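Local coordinates for protein putative lipase/esterase (Lactobacillus plantarum WCFS1, PDB 3BXP) that probably hydrolyses carboxylic ester bonds, as a putative carboxylesterase of the alpha/beta-hydrolase superfamily, at residues 193-198 against 223-228. Sequence-based numbering, arbitrary orientation.
Sequences PAFVWQ and ATAYHL
F195 and H227 meet on one face of the last two parallel strands of an alpha/beta-hydrolase sheet, 194-199 and 224-229, which helix 208-219 links as a beta-alpha-beta crossover. Five backbone N-H...O hydrogen bonds join the pair, donated by each strand in turn; the N-H of V196, for example, reaches O of A225 over 2.9 Å. The tight part is the F195 face. With CG anti to the backbone N (chi1 180°), the phenyl rises from this face and its far end comes close to the neighbouring strand: CD2 sits 3.9 Å from CB of A225, and CE2 reaches CD2 of H227 at 3.6 Å. The two rings meet obliquely, planes 34° apart, under helix 258-269, which adds A263, L262 and W266. An alanine at F195 would probably open a gap beside A225 and deprive the H227 imidazole of one of the rings that flank it. Beyond, ND1 of H227 is hydrogen-bonded to ND1 of H227 of the second subunit, where an antiparallel ladder carries the sheet across the interface. On the other face, beneath helix 208-219, CG1 of V196 packs at 3.8 Å against CD1 of Y226, whose OH, like OE1 of Q198, is hydrogen-bonded to S210. The looser end is the start of the strands, partly exposed, where CB of P193 packs 3.9 Å from CB of A223. There the ladder begins with the N-H of A194 meeting O of A223 at 3.1 Å, an acceptor also approached by CA of P193.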
loop_
_atom_site.group_PDB
_atom_site.type_symbol
_atom_site.label_atom_id
_atom_site.label_comp_id
_atom_site.label_asym_id
_atom_site.label_seq_id
_atom_site.Cartn_x
_atom_site.Cartn_y
_atom_site.Cartn_z
ATOM N N PRO B 193 1.588 -9.443 -12.852
ATOM C CA PRO B 193 1.463 -8.275 -11.995
ATOM C C PRO B 193 0.144 -8.239 -11.193
ATOM O O PRO B 193 -0.918 -8.683 -11.642
ATOM C CB PRO B 193 1.517 -7.113 -13.003
ATOM C CG PRO B 193 2.352 -7.632 -14.069
ATOM C CD PRO B 193 1.888 -9.060 -14.230
ATOM N N ALA B 194 0.237 -7.605 -10.034
ATOM C CA ALA B 194 -0.899 -7.525 -9.159
ATOM C C ALA B 194 -1.116 -6.130 -8.555
ATOM O O ALA B 194 -0.200 -5.437 -8.183
ATOM C CB ALA B 194 -0.774 -8.583 -8.031
ATOM N N PHE B 195 -2.373 -5.774 -8.486
ATOM C CA PHE B 195 -2.852 -4.658 -7.682
ATOM C C PHE B 195 -3.560 -5.248 -6.503
ATOM O O PHE B 195 -4.564 -5.961 -6.617
ATOM C CB PHE B 195 -3.801 -3.783 -8.543
ATOM C CG PHE B 195 -4.390 -2.571 -7.825
ATOM C CD1 PHE B 195 -5.500 -2.667 -7.003
ATOM C CD2 PHE B 195 -3.854 -1.314 -8.032
ATOM C CE1 PHE B 195 -5.999 -1.577 -6.371
ATOM C CE2 PHE B 195 -4.366 -0.227 -7.387
ATOM C CZ PHE B 195 -5.454 -0.358 -6.543
ATOM N N VAL B 196 -3.062 -4.915 -5.328
ATOM C CA VAL B 196 -3.595 -5.428 -4.072
ATOM C C VAL B 196 -4.066 -4.241 -3.213
ATOM O O VAL B 196 -3.386 -3.218 -3.090
ATOM C CB VAL B 196 -2.497 -6.228 -3.327
ATOM C CG1 VAL B 196 -2.983 -6.861 -2.030
ATOM C CG2 VAL B 196 -1.834 -7.277 -4.204
ATOM N N TRP B 197 -5.230 -4.381 -2.630
ATOM C CA TRP B 197 -5.747 -3.382 -1.651
ATOM C C TRP B 197 -6.440 -4.062 -0.506
ATOM O O TRP B 197 -6.963 -5.186 -0.622
ATOM C CB TRP B 197 -6.653 -2.321 -2.301
ATOM C CG TRP B 197 -7.982 -2.821 -2.682
ATOM C CD1 TRP B 197 -8.308 -3.460 -3.853
ATOM C CD2 TRP B 197 -9.192 -2.780 -1.904
ATOM N NE1 TRP B 197 -9.618 -3.796 -3.856
ATOM C CE2 TRP B 197 -10.190 -3.401 -2.666
ATOM C CE3 TRP B 197 -9.517 -2.321 -0.632
ATOM C CZ2 TRP B 197 -11.496 -3.530 -2.203
ATOM C CZ3 TRP B 197 -10.831 -2.433 -0.193
ATOM C CH2 TRP B 197 -11.792 -3.035 -0.973
ATOM N N GLN B 198 -6.411 -3.390 0.633
ATOM C CA GLN B 198 -7.154 -3.853 1.795
ATOM C C GLN B 198 -7.354 -2.698 2.722
ATOM O O GLN B 198 -6.748 -1.665 2.562
ATOM C CB GLN B 198 -6.401 -4.984 2.495
ATOM C CG GLN B 198 -7.142 -5.632 3.674
ATOM C CD GLN B 198 -6.604 -7.013 4.025
ATOM O OE1 GLN B 198 -5.470 -7.359 3.683
ATOM N NE2 GLN B 198 -7.387 -7.781 4.764
ATOM N N ALA B 223 5.935 -6.752 -10.854
ATOM C CA ALA B 223 5.198 -5.494 -10.821
ATOM C C ALA B 223 3.985 -5.587 -9.888
ATOM O O ALA B 223 3.081 -6.418 -10.063
ATOM C CB ALA B 223 4.733 -5.072 -12.173
ATOM N N THR B 224 3.939 -4.689 -8.921
ATOM C CA THR B 224 2.948 -4.794 -7.854
ATOM C C THR B 224 2.609 -3.389 -7.337
ATOM O O THR B 224 3.505 -2.551 -7.149
ATOM C CB THR B 224 3.468 -5.634 -6.655
ATOM O OG1 THR B 224 3.880 -6.923 -7.094
ATOM C CG2 THR B 224 2.399 -5.820 -5.555
ATOM N N ALA B 225 1.312 -3.120 -7.138
ATOM C CA ALA B 225 0.862 -1.976 -6.326
ATOM C C ALA B 225 0.121 -2.519 -5.108
ATOM O O ALA B 225 -0.536 -3.565 -5.178
ATOM C CB ALA B 225 -0.066 -1.019 -7.118
ATOM N N TYR B 226 0.182 -1.771 -4.017
ATOM C CA TYR B 226 -0.466 -2.156 -2.782
ATOM C C TYR B 226 -0.955 -0.930 -2.031
ATOM O O TYR B 226 -0.179 0.035 -1.797
ATOM C CB TYR B 226 0.531 -2.906 -1.890
ATOM C CG TYR B 226 0.031 -3.351 -0.523
ATOM C CD1 TYR B 226 -1.184 -3.948 -0.380
ATOM C CD2 TYR B 226 0.838 -3.252 0.613
ATOM C CE1 TYR B 226 -1.634 -4.408 0.857
ATOM C CE2 TYR B 226 0.405 -3.738 1.843
ATOM C CZ TYR B 226 -0.819 -4.315 1.951
ATOM O OH TYR B 226 -1.250 -4.792 3.167
ATOM N N HIS B 227 -2.250 -0.966 -1.749
ATOM C CA HIS B 227 -2.918 0.119 -1.029
ATOM C C HIS B 227 -3.618 -0.387 0.159
ATOM O O HIS B 227 -4.660 -1.028 0.045
ATOM C CB HIS B 227 -3.884 0.862 -1.963
ATOM C CG HIS B 227 -3.201 1.494 -3.123
ATOM N ND1 HIS B 227 -2.605 2.734 -3.058
ATOM C CD2 HIS B 227 -2.970 1.034 -4.372
ATOM C CE1 HIS B 227 -2.060 3.019 -4.232
ATOM N NE2 HIS B 227 -2.256 2.001 -5.044
ATOM N N LEU B 228 -3.027 -0.096 1.317
ATOM C CA LEU B 228 -3.650 -0.380 2.593
ATOM C C LEU B 228 -4.263 0.903 3.187
ATOM O O LEU B 228 -3.571 1.798 3.668
ATOM C CB LEU B 228 -2.598 -0.979 3.530
ATOM C CG LEU B 228 -3.097 -1.505 4.875
ATOM C CD1 LEU B 228 -3.886 -2.801 4.652
ATOM C CD2 LEU B 228 -1.864 -1.749 5.718
#